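PDB 3F9S: putative polyketide cyclase from Acidithiobacillus ferrooxidans, which probably acts as a lyase-type polyketide cyclase of the SnoaL-like family in the NTF2 clan, its substrate unidentified. Local coordinates for residues V19-D29 / V53-R64; Q107-V115 / W127-Q138. All coordinates share one frame; numbering follows the deposited sequence.

Contact 1: V19-D29 / V53-R64; sequences VWSEGNIEASD and VAGYKERVKTLR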
loop_
_atom_site.group_PDB
_atom_site.type_symbol
_atom_site.label_atom_id
_atom_site.label_comp_id
_atom_site.label_asym_id
_atom_site.label_seq_id
_atom_site.Cartn_x
_atom_site.Cartn_y
_atom_site.Cartn_z
ATOM N N VAL A 19 0.359 -20.191 3.150
ATOM C CA VAL A 19 0.636 -20.062 1.727
ATOM C C VAL A 19 1.859 -19.199 1.451
ATOM O O VAL A 19 2.775 -19.636 0.765
ATOM C CB VAL A 19 -0.568 -19.502 0.958
ATOM C CG1 VAL A 19 -0.217 -19.266 -0.527
ATOM C CG2 VAL A 19 -1.756 -20.439 1.100
ATOM N N TRP A 20 1.881 -18.005 2.026
ATOM C CA TRP A 20 2.875 -17.006 1.654
ATOM C C TRP A 20 4.161 -17.014 2.415
ATOM O O TRP A 20 5.201 -16.709 1.833
ATOM C CB TRP A 20 2.232 -15.625 1.663
ATOM C CG TRP A 20 1.343 -15.537 0.500
ATOM C CD1 TRP A 20 0.009 -15.767 0.475
ATOM C CD2 TRP A 20 1.756 -15.351 -0.860
ATOM N NE1 TRP A 20 -0.451 -15.678 -0.811
ATOM C CE2 TRP A 20 0.598 -15.426 -1.655
ATOM C CE3 TRP A 20 2.989 -15.091 -1.476
ATOM C CZ2 TRP A 20 0.627 -15.243 -3.044
ATOM C CZ3 TRP A 20 3.028 -14.939 -2.857
ATOM C CH2 TRP A 20 1.846 -15.014 -3.626
ATOM N N SER A 21 4.091 -17.280 3.712
ATOM C CA SER A 21 5.293 -17.331 4.525
ATOM C C SER A 21 5.913 -18.716 4.523
ATOM O O SER A 21 7.132 -18.811 4.544
ATOM C CB SER A 21 5.025 -16.864 5.950
ATOM O OG SER A 21 4.602 -15.511 5.959
ATOM N N GLU A 22 5.099 -19.775 4.489
ATOM C CA GLU A 22 5.590 -21.157 4.548
ATOM C C GLU A 22 5.614 -21.869 3.210
ATOM O O GLU A 22 6.218 -22.930 3.110
ATOM C CB GLU A 22 4.785 -21.958 5.559
ATOM C CG GLU A 22 4.958 -21.457 6.987
ATOM C CD GLU A 22 3.939 -22.013 7.955
ATOM O OE1 GLU A 22 3.102 -22.866 7.591
ATOM O OE2 GLU A 22 3.973 -21.572 9.117
ATOM N N GLY A 23 4.995 -21.293 2.188
ATOM C CA GLY A 23 5.007 -21.879 0.855
ATOM C C GLY A 23 4.185 -23.134 0.701
ATOM O O GLY A 23 4.489 -23.958 -0.169
ATOM N N ASN A 24 3.145 -23.277 1.524
ATOM C CA ASN A 24 2.237 -24.397 1.443
ATOM C C ASN A 24 1.260 -23.966 0.347
ATOM O O ASN A 24 0.143 -23.549 0.619
ATOM C CB ASN A 24 1.559 -24.681 2.782
ATOM C CG ASN A 24 0.665 -25.906 2.746
ATOM O OD1 ASN A 24 0.371 -26.464 1.681
ATOM N ND2 ASN A 24 0.195 -26.313 3.926
ATOM N N ILE A 25 1.701 -24.144 -0.895
ATOM C CA ILE A 25 0.971 -23.670 -2.076
ATOM C C ILE A 25 -0.431 -24.273 -2.143
ATOM O O ILE A 25 -1.399 -23.569 -2.400
ATOM C CB ILE A 25 1.695 -23.996 -3.411
ATOM C CG1 ILE A 25 3.151 -23.518 -3.439
ATOM C CG2 ILE A 25 0.954 -23.358 -4.577
ATOM C CD1 ILE A 25 3.342 -22.076 -3.153
ATOM N N GLU A 26 -0.512 -25.573 -1.881
ATOM C CA GLU A 26 -1.775 -26.316 -1.933
ATOM C C GLU A 26 -2.786 -25.899 -0.864
ATOM O O GLU A 26 -3.983 -26.083 -1.067
ATOM C CB GLU A 26 -1.512 -27.827 -1.944
ATOM C CG GLU A 26 -0.609 -28.287 -3.122
ATOM C CD GLU A 26 -1.121 -27.815 -4.489
ATOM O OE1 GLU A 26 -2.314 -28.048 -4.755
ATOM O OE2 GLU A 26 -0.354 -27.200 -5.280
ATOM N N ALA A 27 -2.327 -25.287 0.232
ATOM C CA ALA A 27 -3.228 -24.713 1.239
ATOM C C ALA A 27 -4.112 -23.614 0.650
ATOM O O ALA A 27 -5.138 -23.288 1.243
ATOM C CB ALA A 27 -2.467 -24.182 2.440
ATOM N N SER A 28 -3.714 -23.032 -0.486
ATOM C CA SER A 28 -4.563 -22.095 -1.244
ATOM C C SER A 28 -5.963 -22.640 -1.485
ATOM O O SER A 28 -6.914 -21.883 -1.522
ATOM C CB SER A 28 -3.944 -21.782 -2.600
ATOM O OG SER A 28 -2.643 -21.248 -2.427
ATOM N N ASP A 29 -6.078 -23.955 -1.668
ATOM C CA ASP A 29 -7.375 -24.610 -1.816
ATOM C C ASP A 29 -8.366 -24.304 -0.693
ATOM O O ASP A 29 -9.557 -24.321 -0.935
ATOM C CB ASP A 29 -7.225 -26.123 -1.912
ATOM C CG ASP A 29 -6.513 -26.578 -3.171
ATOM O OD1 ASP A 29 -6.235 -25.763 -4.068
ATOM O OD2 ASP A 29 -6.218 -27.785 -3.247
ATOM N N VAL A 53 -8.288 -21.117 -8.861
ATOM C CA VAL A 53 -7.363 -21.548 -7.795
ATOM C C VAL A 53 -6.034 -22.069 -8.354
ATOM O O VAL A 53 -4.968 -21.752 -7.818
ATOM C CB VAL A 53 -8.021 -22.532 -6.805
ATOM C CG1 VAL A 53 -7.023 -23.111 -5.822
ATOM C CG2 VAL A 53 -9.123 -21.824 -6.016
ATOM N N ALA A 54 -6.090 -22.815 -9.455
ATOM C CA ALA A 54 -4.885 -23.320 -10.116
ATOM C C ALA A 54 -3.978 -22.165 -10.524
ATOM O O ALA A 54 -2.803 -22.189 -10.219
ATOM C CB ALA A 54 -5.247 -24.150 -11.334
ATOM N N GLY A 55 -4.555 -21.152 -11.173
ATOM C CA GLY A 55 -3.848 -19.946 -11.615
ATOM C C GLY A 55 -3.280 -19.192 -10.434
ATOM O O GLY A 55 -2.144 -18.737 -10.492
ATOM N N TYR A 56 -4.072 -19.079 -9.374
ATOM C CA TYR A 56 -3.615 -18.475 -8.123
ATOM C C TYR A 56 -2.359 -19.188 -7.607
ATOM O O TYR A 56 -1.360 -18.543 -7.258
ATOM C CB TYR A 56 -4.710 -18.541 -7.063
ATOM C CG TYR A 56 -4.298 -17.855 -5.814
ATOM C CD1 TYR A 56 -3.587 -18.544 -4.828
ATOM C CD2 TYR A 56 -4.510 -16.497 -5.649
ATOM C CE1 TYR A 56 -3.160 -17.927 -3.716
ATOM C CE2 TYR A 56 -4.072 -15.862 -4.513
ATOM C CZ TYR A 56 -3.404 -16.585 -3.563
ATOM O OH TYR A 56 -2.985 -15.944 -2.456
ATOM N N LYS A 57 -2.419 -20.520 -7.571
ATOM C CA LYS A 57 -1.297 -21.314 -7.070
ATOM C C LYS A 57 -0.067 -21.132 -7.944
ATOM O O LYS A 57 1.029 -21.068 -7.420
ATOM C CB LYS A 57 -1.680 -22.779 -6.916
ATOM C CG LYS A 57 -2.594 -22.989 -5.745
ATOM C CD LYS A 57 -2.859 -24.443 -5.428
ATOM C CE LYS A 57 -3.822 -25.103 -6.325
ATOM N NZ LYS A 57 -4.218 -26.442 -5.743
ATOM N N GLU A 58 -0.251 -21.006 -9.260
ATOM C CA GLU A 58 0.881 -20.758 -10.152
ATOM C C GLU A 58 1.528 -19.429 -9.827
ATOM O O GLU A 58 2.749 -19.340 -9.780
ATOM C CB GLU A 58 0.489 -20.818 -11.632
ATOM C CG GLU A 58 0.060 -22.192 -12.088
ATOM C CD GLU A 58 1.094 -23.276 -11.905
ATOM O OE1 GLU A 58 2.307 -22.995 -11.994
ATOM O OE2 GLU A 58 0.672 -24.431 -11.716
ATOM N N ARG A 59 0.718 -18.420 -9.532
ATOM C CA ARG A 59 1.262 -17.128 -9.168
ATOM C C ARG A 59 2.029 -17.234 -7.859
ATOM O O ARG A 59 3.107 -16.661 -7.738
ATOM C CB ARG A 59 0.168 -16.091 -9.115
ATOM C CG ARG A 59 0.573 -14.787 -8.503
ATOM C CD ARG A 59 -0.537 -13.832 -8.662
ATOM N NE ARG A 59 -0.194 -12.563 -8.032
ATOM C CZ ARG A 59 -0.237 -12.333 -6.725
ATOM N NH1 ARG A 59 -0.623 -13.256 -5.858
ATOM N NH2 ARG A 59 0.093 -11.133 -6.271
ATOM N N VAL A 60 1.486 -17.966 -6.893
ATOM C CA VAL A 60 2.208 -18.163 -5.630
ATOM C C VAL A 60 3.555 -18.810 -5.903
ATOM O O VAL A 60 4.575 -18.344 -5.397
ATOM C CB VAL A 60 1.461 -19.020 -4.616
ATOM C CG1 VAL A 60 2.275 -19.051 -3.288
ATOM C CG2 VAL A 60 0.076 -18.466 -4.363
ATOM N N LYS A 61 3.561 -19.838 -6.742
ATOM C CA LYS A 61 4.797 -20.545 -7.067
ATOM C C LYS A 61 5.848 -19.603 -7.651
ATOM O O LYS A 61 7.016 -19.690 -7.282
ATOM C CB LYS A 61 4.556 -21.707 -8.019
ATOM C CG LYS A 61 3.724 -22.857 -7.448
ATOM C CD LYS A 61 3.456 -23.879 -8.557
ATOM C CE LYS A 61 2.274 -24.771 -8.254
ATOM N NZ LYS A 61 2.034 -25.715 -9.396
ATOM N N THR A 62 5.424 -18.710 -8.546
ATOM C CA THR A 62 6.349 -17.760 -9.178
ATOM C C THR A 62 6.900 -16.758 -8.183
ATOM O O THR A 62 8.105 -16.558 -8.112
ATOM C CB THR A 62 5.669 -17.021 -10.323
ATOM O OG1 THR A 62 5.544 -17.955 -11.380
ATOM C CG2 THR A 62 6.503 -15.866 -10.849
ATOM N N LEU A 63 6.003 -16.148 -7.424
ATOM C CA LEU A 63 6.407 -15.165 -6.432
ATOM C C LEU A 63 7.226 -15.797 -5.312
ATOM O O LEU A 63 8.224 -15.222 -4.874
ATOM C CB LEU A 63 5.193 -14.431 -5.881
ATOM C CG LEU A 63 4.565 -13.342 -6.749
ATOM C CD1 LEU A 63 4.309 -13.717 -8.190
ATOM C CD2 LEU A 63 3.263 -12.890 -6.084
ATOM N N ARG A 64 6.836 -16.983 -4.857
ATOM C CA ARG A 64 7.589 -17.668 -3.795
ATOM C C ARG A 64 8.984 -18.042 -4.288
ATOM O O ARG A 64 9.943 -17.858 -3.559
ATOM C CB ARG A 64 6.850 -18.892 -3.232
ATOM C CG ARG A 64 5.665 -18.543 -2.278
ATOM C CD ARG A 64 6.119 -18.264 -0.846
ATOM N NE ARG A 64 6.849 -19.423 -0.329
ATOM C CZ ARG A 64 7.597 -19.474 0.769
ATOM N NH1 ARG A 64 7.780 -18.416 1.542
ATOM N NH2 ARG A 64 8.197 -20.619 1.094
HETATM O O HOH W 1 -0.314 -26.351 -8.183
#

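Contact 2: Q107-V115 / W127-Q138; sequences QIKMSGATV and WQITDRLGVYQQ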
loop_
_atom_site.group_PDB
_atom_site.type_symbol
_atom_site.label_atom_id
_atom_site.label_comp_id
_atom_site.label_asym_id
_atom_site.label_seq_id
_atom_site.Cartn_x
_atom_site.Cartn_y
_atom_site.Cartn_z
ATOM N N GLN A 107 19.626 -9.995 3.737
ATOM C CA GLN A 107 18.203 -9.833 4.059
ATOM C C GLN A 107 17.615 -8.661 3.277
ATOM O O GLN A 107 18.182 -7.567 3.269
ATOM C CB GLN A 107 17.983 -9.601 5.562
ATOM C CG GLN A 107 17.788 -10.881 6.368
ATOM C CD GLN A 107 16.324 -11.238 6.543
ATOM O OE1 GLN A 107 15.576 -10.484 7.173
ATOM N NE2 GLN A 107 15.916 -12.405 6.035
ATOM N N ILE A 108 16.498 -8.916 2.604
ATOM C CA ILE A 108 15.745 -7.894 1.891
ATOM C C ILE A 108 14.511 -7.669 2.756
ATOM O O ILE A 108 13.891 -8.634 3.217
ATOM C CB ILE A 108 15.330 -8.349 0.472
ATOM C CG1 ILE A 108 16.559 -8.670 -0.377
ATOM C CG2 ILE A 108 14.497 -7.271 -0.229
ATOM C CD1 ILE A 108 17.524 -7.509 -0.605
ATOM N N LYS A 109 14.169 -6.401 2.969
ATOM C CA LYS A 109 13.012 -6.013 3.761
ATOM C C LYS A 109 12.047 -5.217 2.899
ATOM O O LYS A 109 12.455 -4.406 2.074
ATOM C CB LYS A 109 13.421 -5.185 4.964
ATOM C CG LYS A 109 14.193 -5.988 5.988
ATOM C CD LYS A 109 14.134 -5.321 7.365
ATOM C CE LYS A 109 14.552 -6.284 8.483
ATOM N NZ LYS A 109 14.022 -5.853 9.818
HETATM N N MSE A 110 10.763 -5.467 3.088
HETATM C CA MSE A 110 9.745 -4.760 2.323
HETATM C C MSE A 110 8.551 -4.611 3.233
HETATM O O MSE A 110 8.468 -5.269 4.264
HETATM C CB MSE A 110 9.366 -5.569 1.074
HETATM C CG MSE A 110 8.360 -4.882 0.191
HETATM SE SE MSE A 110 8.130 -5.795 -1.407
HETATM C CE MSE A 110 7.141 -7.129 -0.927
ATOM N N SER A 111 7.670 -3.692 2.882
ATOM C CA SER A 111 6.409 -3.524 3.582
ATOM C C SER A 111 5.355 -3.376 2.546
ATOM O O SER A 111 5.633 -3.047 1.400
ATOM C CB SER A 111 6.417 -2.320 4.514
ATOM O OG SER A 111 6.757 -1.149 3.814
ATOM N N GLY A 112 4.129 -3.665 2.945
ATOM C CA GLY A 112 3.056 -3.559 2.018
ATOM C C GLY A 112 1.723 -3.505 2.704
ATOM O O GLY A 112 1.611 -3.660 3.909
ATOM N N ALA A 113 0.736 -3.198 1.883
ATOM C CA ALA A 113 -0.641 -3.149 2.312
ATOM C C ALA A 113 -1.450 -3.874 1.261
ATOM O O ALA A 113 -1.263 -3.647 0.068
ATOM C CB ALA A 113 -1.069 -1.724 2.504
ATOM N N THR A 114 -2.367 -4.724 1.705
ATOM C CA THR A 114 -3.140 -5.532 0.808
ATOM C C THR A 114 -4.550 -5.572 1.295
ATOM O O THR A 114 -4.776 -6.003 2.406
ATOM C CB THR A 114 -2.609 -6.939 0.815
ATOM O OG1 THR A 114 -1.212 -6.884 0.565
ATOM C CG2 THR A 114 -3.282 -7.752 -0.273
ATOM N N VAL A 115 -5.456 -5.085 0.466
ATOM C CA VAL A 115 -6.884 -5.195 0.728
ATOM C C VAL A 115 -7.240 -6.567 0.196
ATOM O O VAL A 115 -6.990 -6.865 -0.977
ATOM C CB VAL A 115 -7.721 -4.181 -0.036
ATOM C CG1 VAL A 115 -9.186 -4.338 0.382
ATOM C CG2 VAL A 115 -7.215 -2.745 0.257
ATOM N N TRP A 127 -6.117 -5.913 -3.594
ATOM C CA TRP A 127 -5.706 -4.605 -4.055
ATOM C C TRP A 127 -4.491 -4.353 -3.183
ATOM O O TRP A 127 -4.610 -4.222 -1.969
ATOM C CB TRP A 127 -6.812 -3.615 -3.787
ATOM C CG TRP A 127 -6.685 -2.377 -4.530
ATOM C CD1 TRP A 127 -7.403 -2.018 -5.623
ATOM C CD2 TRP A 127 -5.830 -1.285 -4.225
ATOM N NE1 TRP A 127 -7.032 -0.766 -6.029
ATOM C CE2 TRP A 127 -6.069 -0.290 -5.188
ATOM C CE3 TRP A 127 -4.891 -1.032 -3.217
ATOM C CZ2 TRP A 127 -5.396 0.932 -5.185
ATOM C CZ3 TRP A 127 -4.215 0.181 -3.229
ATOM C CH2 TRP A 127 -4.465 1.141 -4.212
ATOM N N GLN A 128 -3.317 -4.298 -3.794
ATOM C CA GLN A 128 -2.090 -4.260 -3.040
ATOM C C GLN A 128 -1.110 -3.202 -3.490
ATOM O O GLN A 128 -1.064 -2.844 -4.653
ATOM C CB GLN A 128 -1.430 -5.621 -3.188
ATOM C CG GLN A 128 -0.059 -5.778 -2.609
ATOM C CD GLN A 128 0.259 -7.223 -2.488
ATOM O OE1 GLN A 128 -0.161 -7.834 -1.527
ATOM N NE2 GLN A 128 0.918 -7.798 -3.487
ATOM N N ILE A 129 -0.372 -2.679 -2.525
ATOM C CA ILE A 129 0.758 -1.802 -2.837
ATOM C C ILE A 129 1.866 -2.331 -1.946
ATOM O O ILE A 129 1.632 -2.629 -0.787
ATOM C CB ILE A 129 0.489 -0.322 -2.497
ATOM C CG1 ILE A 129 -0.816 0.159 -3.103
ATOM C CG2 ILE A 129 1.692 0.548 -2.948
ATOM C CD1 ILE A 129 -0.817 0.307 -4.579
ATOM N N THR A 130 3.070 -2.426 -2.489
ATOM C CA THR A 130 4.217 -2.876 -1.738
ATOM C C THR A 130 5.354 -1.904 -2.006
ATOM O O THR A 130 5.376 -1.224 -3.034
ATOM C CB THR A 130 4.664 -4.269 -2.192
ATOM O OG1 THR A 130 5.231 -4.171 -3.488
ATOM C CG2 THR A 130 3.499 -5.259 -2.270
ATOM N N ASP A 131 6.319 -1.889 -1.101
ATOM C CA ASP A 131 7.485 -1.022 -1.220
ATOM C C ASP A 131 8.536 -1.646 -2.148
ATOM O O ASP A 131 9.628 -2.047 -1.729
ATOM C CB ASP A 131 8.068 -0.726 0.155
ATOM C CG ASP A 131 9.212 0.252 0.103
ATOM O OD1 ASP A 131 9.317 1.013 -0.892
ATOM O OD2 ASP A 131 9.985 0.251 1.078
ATOM N N ARG A 132 8.199 -1.707 -3.431
ATOM C CA ARG A 132 9.106 -2.263 -4.413
ATOM C C ARG A 132 10.347 -1.403 -4.599
ATOM O O ARG A 132 11.429 -1.939 -4.862
ATOM C CB ARG A 132 8.440 -2.426 -5.752
ATOM C CG ARG A 132 7.284 -3.383 -5.737
ATOM C CD ARG A 132 6.849 -3.613 -7.119
ATOM N NE ARG A 132 6.324 -2.366 -7.667
ATOM C CZ ARG A 132 6.227 -2.089 -8.962
ATOM N NH1 ARG A 132 6.616 -2.941 -9.902
ATOM N NH2 ARG A 132 5.718 -0.927 -9.315
ATOM N N LEU A 133 10.213 -0.080 -4.451
ATOM C CA LEU A 133 11.358 0.800 -4.625
ATOM C C LEU A 133 12.413 0.516 -3.542
ATOM O O LEU A 133 13.608 0.481 -3.849
ATOM C CB LEU A 133 10.969 2.279 -4.629
ATOM C CG LEU A 133 12.133 3.236 -4.889
ATOM C CD1 LEU A 133 12.821 2.919 -6.245
ATOM C CD2 LEU A 133 11.664 4.664 -4.836
ATOM N N GLY A 134 11.955 0.309 -2.311
ATOM C CA GLY A 134 12.797 -0.076 -1.182
ATOM C C GLY A 134 13.598 -1.320 -1.502
ATOM O O GLY A 134 14.812 -1.320 -1.365
ATOM N N VAL A 135 12.933 -2.362 -1.991
ATOM C CA VAL A 135 13.635 -3.597 -2.393
ATOM C C VAL A 135 14.656 -3.305 -3.500
ATOM O O VAL A 135 15.814 -3.704 -3.394
ATOM C CB VAL A 135 12.636 -4.706 -2.839
ATOM C CG1 VAL A 135 13.355 -5.968 -3.316
ATOM C CG2 VAL A 135 11.738 -5.060 -1.701
ATOM N N TYR A 136 14.211 -2.598 -4.537
ATOM C CA TYR A 136 15.033 -2.184 -5.689
ATOM C C TYR A 136 16.300 -1.486 -5.196
ATOM O O TYR A 136 17.405 -1.859 -5.593
ATOM C CB TYR A 136 14.163 -1.289 -6.594
ATOM C CG TYR A 136 14.795 -0.686 -7.822
ATOM C CD1 TYR A 136 15.573 0.471 -7.731
ATOM C CD2 TYR A 136 14.524 -1.206 -9.093
ATOM C CE1 TYR A 136 16.127 1.057 -8.867
ATOM C CE2 TYR A 136 15.068 -0.621 -10.235
ATOM C CZ TYR A 136 15.858 0.515 -10.112
ATOM O OH TYR A 136 16.413 1.063 -11.245
ATOM N N GLN A 137 16.132 -0.528 -4.287
ATOM C CA GLN A 137 17.242 0.197 -3.655
ATOM C C GLN A 137 18.190 -0.697 -2.847
ATOM O O GLN A 137 19.415 -0.549 -2.935
ATOM C CB GLN A 137 16.705 1.292 -2.730
ATOM C CG GLN A 137 16.102 2.477 -3.470
ATOM C CD GLN A 137 15.407 3.452 -2.538
ATOM O OE1 GLN A 137 15.139 3.141 -1.381
ATOM N NE2 GLN A 137 15.100 4.638 -3.046
ATOM N N GLN A 138 17.616 -1.590 -2.044
ATOM C CA GLN A 138 18.393 -2.542 -1.239
ATOM C C GLN A 138 19.213 -3.501 -2.101
ATOM O O GLN A 138 20.353 -3.821 -1.747
ATOM C CB GLN A 138 17.492 -3.359 -0.323
ATOM C CG GLN A 138 16.838 -2.576 0.795
ATOM C CD GLN A 138 15.734 -3.399 1.415
ATOM O OE1 GLN A 138 15.973 -4.522 1.856
ATOM N NE2 GLN A 138 14.524 -2.864 1.439
HETATM O O HOH W 2 9.385 -1.067 3.243
#

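Contact 1: V19-D29 / V53-R64
W20, near the end of helix 8-21, meets helix 53-66 as a knob in a hole, its indole set among Y56, R59, V60 and L63. The ring is gripped at both edge and face. At the edge its NE1 donates to Y56 OH (3.0 Å, N-H...O 155°), the hydroxyl lying in the indole plane. One face is covered by V60 CG1, a CH-pi contact 4.0 Å from the centroid of the six-membered ring, and by V19 CG1 beside it, while L63 CD2 comes within 3.5 Å of W20 CH2. An alanine here would take away the indole, and the hole would probably be left as a gap, with Y56 OH losing its N-H donor.

K57 illustrates how one side chain can serve both apolar and ionic layers. Its CB packs on I25 CG2 at 3.6 Å, and CG lies the same distance from S28 CB. CD passes I25 O at 3.5 Å; that carbonyl is already taken by S28 N and S28 OG. The bend at K57 chi3 (-77°) then carries CE toward D29. K57 NZ comes to lie 2.7 Å from both E26 OE1 and D29 OD1, a salt bridge to each on the syn side, though tilted out of the carboxylate planes, more so at E26. Beyond this network, a water bridges E26 OE2 and K61 NZ.

At the other end, R64 lays one guanidinium face over the E22-G23 backbone, and its NH1 makes a weak hydrogen bond to W20 O. R59, beside the indole, is salt-bridged to D41 and D44. The chemistry is thus layered: an indole and aliphatic interior joins the end of helix 8-21 and the turn into helix 28-31 to helix 53-66 of this NTF2-type fold, while paired charges close its outer margin, where the two carboxylates would be expected to stabilise the K57 ammonium.

Contact 2: Q107-V115 / W127-Q138
A113 and I129 form a hydrogen-bonded pair in an antiparallel beta hairpin, strands 107-115 and 127-130 running 4.6 Å apart between axes at 179°. V115 and W127 repeat the pattern, alternating with the non-hydrogen-bonded pairs G112-T130 and T114-Q128. This is the 107-118/122-130 hairpin of the curved sheet in the NTF2-like fold. Past T130 the chain leaves the ladder: D131 N still donates to S111 O, and D131 OD1 caps helix 132-142 by accepting from G134 N.

The helix then continues in nearly the direction of the second strand, still alongside the first, and Q138 takes over where the second strand ended. Its carboxamide offers a donor and an acceptor to one residue: K109 N gives a nearly straight bond to Q138 OE1 (2.8 Å, 172°), and Q138 NE2 returns one to K109 O at 2.7 Å. Both acceptors are met in their carbonyl planes on a lone pair, so the side-chain amide imitates a neighbouring strand and is held against turning.

Between these polar ends V135 spreads its two methyls. CG1 reaches I108 CG2 at 3.5 Å, the two side chains crossing at about a right angle; CG2 touches selenomethionine M110, lying 3.7 Å from its SE. The M110 chain leaves with CG anti to the backbone N (chi1 -177°), which carries the selenium along to T130 CB.

T114 and Q128 lie side by side, pointing the same way; T114 OG1 bonds W88 NE1 and Q128 NE2 bonds D41. The face bearing A113 and I129 meets the second subunit, where A113 packs on its counterpart, H40 of that subunit bonds S111 OG, and its R132 forms a salt bridge with D131 OD1. D131 OD2 accepts from a water at 2.6 Å, and that same water lies 2.7 Å from S111 OG.

Both segments of contact 1 precede those of contact 2 in the sequence, and all belong to the SnoaL-like region. The contact centres lie about 19 Å from each other, flanking the middle of the chain, and the closest atoms are about 4 Å apart without touching. Contact 1 joins the helical layer, 8-21 and 28-31 with 53-66; contact 2 joins neighbouring strands of the mixed sheet and the C-terminal helix 132-142. D41 links them, pairing with R59 of the first and Q128 of the second. Each of these side chains also bonds a glycerol, probably from the crystallisation liquor, which may mark a pocket between helices and sheet. Of the two, only contact 2 meets the second subunit.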